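Local coordinates for N-acetylneuraminic acid outer membrane channel protein NanC (Escherichia coli, PDB 2WJR) that forms a monomeric, weakly anion-selective beta-barrel channel in the outer membrane that lets N-acetylneuraminic acid enter the bacterium, at residues Asp65-His77 against Tyr85-Lys97. The protein carries 1 engineered substitution. Numbering follows the deposited sequence.
Sequences DDQWTVRPGMLTH and YGPYVKLSWDATK
The backbone carbonyl of Q67 is gripped from two sources at the periplasmic end of this transmembrane beta hairpin of the barrel: D94 N donates to Q67 O at 2.8 Å, and a water that also contacts T69 OG1 and S92 OG gives it a second hydrogen bond. The Q67 side chain returns the link, its NE2 donating to D94 O at 3.1 Å with the acceptor close to the amide plane. Beyond this clasp, strands 68-77 and 85-94 run antiparallel, with paired backbone bonds at T69-S92, R71-K90 and G73-Y88; at L75-G86 the bond from G86 N is weak.

On the face bearing W68, V70 and M74, the indoles of W68 and W93 form an offset stack, the centroids of the W68 six-membered ring and the W93 five-membered ring 4.0 Å apart and the planes at 9°. The W93 side chain leaves the strand with chi1 at 179°, which lays its indole over one face of W68, while W93 CB sits over the six-membered ring of W68 in a CH-pi contact. L91 CD1 meets the edge of W68 at CE3 and also touches V70 CG2. This apolar face is the barrel's outer surface, where P87 adjoins a bound octane.

The opposite face looks into the channel, where N59 of the neighbouring strand bonds both R71 and Y88, and K90 forms a salt bridge with a bound buffer sulfonate. With chi1 at 65°, the Y88 ring swings back over the partner strand and lies on G73, whose lack of a side chain admits it. G73 CA sits over the ring face, 3.8 Å from the Y88 ring centroid, while R71 O approaches the ring edge, 3.7 Å from Y88 CE2.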
loop_
_atom_site.group_PDB
_atom_site.type_symbol
_atom_site.label_atom_id
_atom_site.label_comp_id
_atom_site.label_asym_id
_atom_site.label_seq_id
_atom_site.Cartn_x
_atom_site.Cartn_y
_atom_site.Cartn_z
ATOM N N ASP A 65 -10.215 -15.303 -17.565
ATOM C CA ASP A 65 -10.137 -15.244 -19.025
ATOM C C ASP A 65 -8.983 -14.310 -19.372
ATOM O O ASP A 65 -8.132 -14.066 -18.512
ATOM C CB ASP A 65 -11.481 -14.835 -19.663
ATOM C CG ASP A 65 -11.880 -13.401 -19.381
ATOM O OD1 ASP A 65 -12.973 -13.023 -19.836
ATOM O OD2 ASP A 65 -11.112 -12.644 -18.752
ATOM N N ASP A 66 -8.952 -13.758 -20.588
ATOM C CA ASP A 66 -7.831 -12.899 -20.993
ATOM C C ASP A 66 -7.822 -11.528 -20.310
ATOM O O ASP A 66 -6.798 -10.844 -20.330
ATOM C CB ASP A 66 -7.818 -12.693 -22.514
ATOM C CG ASP A 66 -7.467 -13.958 -23.267
ATOM O OD1 ASP A 66 -6.384 -14.540 -22.999
ATOM O OD2 ASP A 66 -8.281 -14.350 -24.138
ATOM N N GLN A 67 -8.949 -11.155 -19.704
ATOM C CA GLN A 67 -9.123 -9.848 -19.073
ATOM C C GLN A 67 -9.227 -9.900 -17.536
ATOM O O GLN A 67 -8.867 -8.930 -16.876
ATOM C CB GLN A 67 -10.391 -9.182 -19.609
ATOM C CG GLN A 67 -10.271 -8.600 -21.017
ATOM C CD GLN A 67 -11.609 -8.097 -21.532
ATOM O OE1 GLN A 67 -12.419 -8.887 -22.010
ATOM N NE2 GLN A 67 -11.837 -6.790 -21.468
ATOM N N TRP A 68 -9.738 -11.001 -16.993
ATOM C CA TRP A 68 -10.057 -11.136 -15.553
ATOM C C TRP A 68 -9.095 -12.055 -14.816
ATOM O O TRP A 68 -8.838 -13.187 -15.258
ATOM C CB TRP A 68 -11.485 -11.665 -15.371
ATOM C CG TRP A 68 -12.508 -10.664 -15.717
ATOM C CD1 TRP A 68 -13.099 -10.466 -16.947
ATOM C CD2 TRP A 68 -13.083 -9.700 -14.835
ATOM N NE1 TRP A 68 -14.004 -9.431 -16.871
ATOM C CE2 TRP A 68 -14.019 -8.948 -15.587
ATOM C CE3 TRP A 68 -12.897 -9.395 -13.480
ATOM C CZ2 TRP A 68 -14.746 -7.899 -15.033
ATOM C CZ3 TRP A 68 -13.638 -8.382 -12.929
ATOM C CH2 TRP A 68 -14.548 -7.634 -13.704
ATOM N N THR A 69 -8.580 -11.577 -13.674
ATOM C CA THR A 69 -7.691 -12.357 -12.805
ATOM C C THR A 69 -8.143 -12.224 -11.335
ATOM O O THR A 69 -8.501 -11.136 -10.896
ATOM C CB THR A 69 -6.232 -11.853 -12.913
ATOM O OG1 THR A 69 -5.800 -11.901 -14.282
ATOM C CG2 THR A 69 -5.238 -12.736 -12.075
ATOM N N VAL A 70 -8.128 -13.331 -10.607
ATOM C CA VAL A 70 -8.390 -13.344 -9.165
ATOM C C VAL A 70 -7.079 -13.750 -8.508
ATOM O O VAL A 70 -6.476 -14.789 -8.887
ATOM C CB VAL A 70 -9.515 -14.351 -8.770
ATOM C CG1 VAL A 70 -9.739 -14.403 -7.227
ATOM C CG2 VAL A 70 -10.816 -13.974 -9.451
ATOM N N ARG A 71 -6.647 -12.953 -7.528
ATOM C CA ARG A 71 -5.402 -13.200 -6.795
ATOM C C ARG A 71 -5.626 -13.379 -5.285
ATOM O O ARG A 71 -5.648 -12.388 -4.534
ATOM C CB ARG A 71 -4.419 -12.054 -7.005
ATOM C CG ARG A 71 -3.833 -11.964 -8.393
ATOM C CD ARG A 71 -3.037 -10.679 -8.562
ATOM N NE ARG A 71 -2.549 -10.497 -9.921
ATOM C CZ ARG A 71 -1.382 -10.934 -10.397
ATOM N NH1 ARG A 71 -1.064 -10.661 -11.660
ATOM N NH2 ARG A 71 -0.525 -11.624 -9.638
ATOM N N PRO A 72 -5.750 -14.635 -4.833
ATOM C CA PRO A 72 -5.618 -14.911 -3.409
ATOM C C PRO A 72 -4.186 -14.655 -3.011
ATOM O O PRO A 72 -3.263 -14.937 -3.777
ATOM C CB PRO A 72 -5.987 -16.388 -3.298
ATOM C CG PRO A 72 -5.716 -16.939 -4.632
ATOM C CD PRO A 72 -6.049 -15.861 -5.589
ATOM N N GLY A 73 -3.997 -14.041 -1.850
ATOM C CA GLY A 73 -2.677 -13.612 -1.462
ATOM C C GLY A 73 -2.574 -13.351 0.020
ATOM O O GLY A 73 -3.552 -13.492 0.764
ATOM N N MET A 74 -1.365 -13.019 0.436
ATOM C CA MET A 74 -1.133 -12.527 1.779
ATOM C C MET A 74 0.002 -11.535 1.829
ATOM O O MET A 74 1.040 -11.710 1.180
ATOM C CB MET A 74 -0.833 -13.666 2.744
ATOM C CG MET A 74 -0.749 -13.147 4.203
ATOM S SD MET A 74 -0.865 -14.472 5.360
ATOM C CE MET A 74 0.683 -15.313 5.035
ATOM N N LEU A 75 -0.214 -10.482 2.611
ATOM C CA LEU A 75 0.820 -9.528 2.946
ATOM C C LEU A 75 1.213 -9.775 4.389
ATOM O O LEU A 75 0.369 -9.702 5.303
ATOM C CB LEU A 75 0.312 -8.091 2.781
ATOM C CG LEU A 75 1.270 -6.994 3.241
ATOM C CD1 LEU A 75 2.475 -6.951 2.330
ATOM C CD2 LEU A 75 0.581 -5.659 3.273
ATOM N N THR A 76 2.490 -10.055 4.591
ATOM C CA THR A 76 3.017 -10.247 5.936
ATOM C C THR A 76 3.881 -9.050 6.258
ATOM O O THR A 76 4.770 -8.690 5.495
ATOM C CB THR A 76 3.831 -11.524 6.051
ATOM O OG1 THR A 76 3.039 -12.648 5.643
ATOM C CG2 THR A 76 4.312 -11.710 7.488
ATOM N N HIS A 77 3.629 -8.441 7.411
ATOM C CA HIS A 77 4.243 -7.181 7.779
ATOM C C HIS A 77 5.047 -7.405 9.085
ATOM O O HIS A 77 4.499 -7.885 10.069
ATOM C CB HIS A 77 3.130 -6.134 7.939
ATOM C CG HIS A 77 3.576 -4.800 8.443
ATOM N ND1 HIS A 77 3.937 -4.580 9.753
ATOM C CD2 HIS A 77 3.637 -3.590 7.831
ATOM C CE1 HIS A 77 4.269 -3.308 9.908
ATOM N NE2 HIS A 77 4.089 -2.684 8.760
ATOM N N TYR A 85 -0.338 -10.429 9.831
ATOM C CA TYR A 85 -0.657 -11.281 8.678
ATOM C C TYR A 85 -1.897 -10.741 7.977
ATOM O O TYR A 85 -2.928 -10.516 8.636
ATOM C CB TYR A 85 -0.920 -12.696 9.152
ATOM C CG TYR A 85 0.276 -13.380 9.770
ATOM C CD1 TYR A 85 1.343 -13.828 8.970
ATOM C CD2 TYR A 85 0.358 -13.578 11.147
ATOM C CE1 TYR A 85 2.428 -14.462 9.518
ATOM C CE2 TYR A 85 1.468 -14.215 11.714
ATOM C CZ TYR A 85 2.490 -14.658 10.888
ATOM O OH TYR A 85 3.589 -15.282 11.433
ATOM N N GLY A 86 -1.795 -10.550 6.655
ATOM C CA GLY A 86 -2.863 -9.938 5.873
ATOM C C GLY A 86 -3.329 -10.758 4.689
ATOM O O GLY A 86 -2.973 -10.433 3.552
ATOM N N PRO A 87 -4.071 -11.847 4.948
ATOM C CA PRO A 87 -4.624 -12.613 3.850
ATOM C C PRO A 87 -5.592 -11.731 3.065
ATOM O O PRO A 87 -6.245 -10.840 3.643
ATOM C CB PRO A 87 -5.317 -13.772 4.543
ATOM C CG PRO A 87 -5.618 -13.277 5.928
ATOM C CD PRO A 87 -4.454 -12.420 6.250
ATOM N N TYR A 88 -5.636 -11.917 1.744
ATOM C CA TYR A 88 -6.478 -11.095 0.910
ATOM C C TYR A 88 -6.961 -11.790 -0.352
ATOM O O TYR A 88 -6.454 -12.866 -0.713
ATOM C CB TYR A 88 -5.760 -9.795 0.523
ATOM C CG TYR A 88 -4.511 -9.881 -0.358
ATOM C CD1 TYR A 88 -3.260 -9.544 0.148
ATOM C CD2 TYR A 88 -4.595 -10.228 -1.711
ATOM C CE1 TYR A 88 -2.127 -9.556 -0.664
ATOM C CE2 TYR A 88 -3.492 -10.206 -2.516
ATOM C CZ TYR A 88 -2.263 -9.901 -1.994
ATOM O OH TYR A 88 -1.168 -9.909 -2.812
ATOM N N VAL A 89 -7.950 -11.170 -0.997
ATOM C CA VAL A 89 -8.285 -11.518 -2.374
ATOM C C VAL A 89 -8.368 -10.258 -3.201
ATOM O O VAL A 89 -9.070 -9.297 -2.831
ATOM C CB VAL A 89 -9.592 -12.312 -2.495
ATOM C CG1 VAL A 89 -9.878 -12.646 -4.002
ATOM C CG2 VAL A 89 -9.513 -13.579 -1.664
ATOM N N LYS A 90 -7.673 -10.264 -4.340
ATOM C CA LYS A 90 -7.697 -9.154 -5.268
ATOM C C LYS A 90 -8.365 -9.604 -6.567
ATOM O O LYS A 90 -8.040 -10.666 -7.097
ATOM C CB LYS A 90 -6.296 -8.620 -5.565
ATOM C CG LYS A 90 -6.300 -7.369 -6.462
ATOM C CD LYS A 90 -4.917 -6.781 -6.662
ATOM C CE LYS A 90 -4.985 -5.592 -7.579
ATOM N NZ LYS A 90 -3.664 -4.899 -7.656
ATOM N N LEU A 91 -9.286 -8.797 -7.061
ATOM C CA LEU A 91 -9.892 -9.016 -8.372
ATOM C C LEU A 91 -9.402 -7.941 -9.321
ATOM O O LEU A 91 -9.478 -6.767 -9.005
ATOM C CB LEU A 91 -11.408 -8.977 -8.230
ATOM C CG LEU A 91 -12.245 -9.131 -9.489
ATOM C CD1 LEU A 91 -12.113 -10.575 -10.027
ATOM C CD2 LEU A 91 -13.687 -8.785 -9.100
ATOM N N SER A 92 -8.944 -8.350 -10.508
ATOM C CA SER A 92 -8.360 -7.466 -11.473
ATOM C C SER A 92 -9.052 -7.621 -12.834
ATOM O O SER A 92 -9.333 -8.735 -13.264
ATOM C CB SER A 92 -6.892 -7.834 -11.596
ATOM O OG SER A 92 -6.258 -7.056 -12.559
ATOM N N TRP A 93 -9.360 -6.496 -13.469
ATOM C CA TRP A 93 -9.974 -6.496 -14.788
ATOM C C TRP A 93 -9.229 -5.574 -15.753
ATOM O O TRP A 93 -9.214 -4.375 -15.564
ATOM C CB TRP A 93 -11.425 -6.065 -14.654
ATOM C CG TRP A 93 -12.169 -5.993 -15.934
ATOM C CD1 TRP A 93 -12.055 -6.844 -17.011
ATOM C CD2 TRP A 93 -13.197 -5.061 -16.265
ATOM N NE1 TRP A 93 -12.944 -6.471 -17.997
ATOM C CE2 TRP A 93 -13.649 -5.381 -17.565
ATOM C CE3 TRP A 93 -13.773 -3.972 -15.595
ATOM C CZ2 TRP A 93 -14.648 -4.652 -18.206
ATOM C CZ3 TRP A 93 -14.767 -3.257 -16.233
ATOM C CH2 TRP A 93 -15.197 -3.606 -17.523
ATOM N N ASP A 94 -8.606 -6.140 -16.787
ATOM C CA ASP A 94 -8.082 -5.324 -17.882
ATOM C C ASP A 94 -9.213 -4.978 -18.828
ATOM O O ASP A 94 -9.454 -5.693 -19.807
ATOM C CB ASP A 94 -6.969 -6.054 -18.654
ATOM C CG ASP A 94 -5.710 -6.241 -17.828
ATOM O OD1 ASP A 94 -5.296 -5.309 -17.105
ATOM O OD2 ASP A 94 -5.130 -7.330 -17.908
ATOM N N ALA A 95 -9.907 -3.885 -18.540
ATOM C CA ALA A 95 -11.038 -3.428 -19.346
ATOM C C ALA A 95 -10.591 -3.218 -20.805
ATOM O O ALA A 95 -11.286 -3.600 -21.745
ATOM C CB ALA A 95 -11.617 -2.123 -18.779
ATOM N N THR A 96 -9.438 -2.591 -20.972
ATOM C CA THR A 96 -8.805 -2.458 -22.289
ATOM C C THR A 96 -7.310 -2.598 -22.065
ATOM O O THR A 96 -6.844 -2.656 -20.914
ATOM C CB THR A 96 -9.121 -1.090 -22.978
ATOM O OG1 THR A 96 -8.303 -0.052 -22.431
ATOM C CG2 THR A 96 -10.583 -0.700 -22.813
ATOM N N LYS A 97 -6.552 -2.690 -23.155
ATOM C CA LYS A 97 -5.095 -2.778 -23.035
ATOM C C LYS A 97 -4.488 -1.600 -22.256
ATOM O O LYS A 97 -3.370 -1.707 -21.738
ATOM C CB LYS A 97 -4.437 -2.897 -24.422
ATOM C CG LYS A 97 -4.600 -1.666 -25.289
ATOM C CD LYS A 97 -4.103 -1.929 -26.725
ATOM C CE LYS A 97 -3.188 -0.819 -27.208
ATOM N NZ LYS A 97 -3.802 0.521 -27.110
HETATM O O HOH W 1 -5.473 -9.865 -17.679
HETATM O O HOH W 2 -6.699 -8.953 -15.109
HETATM O O HOH W 3 -3.667 -8.928 -12.095
#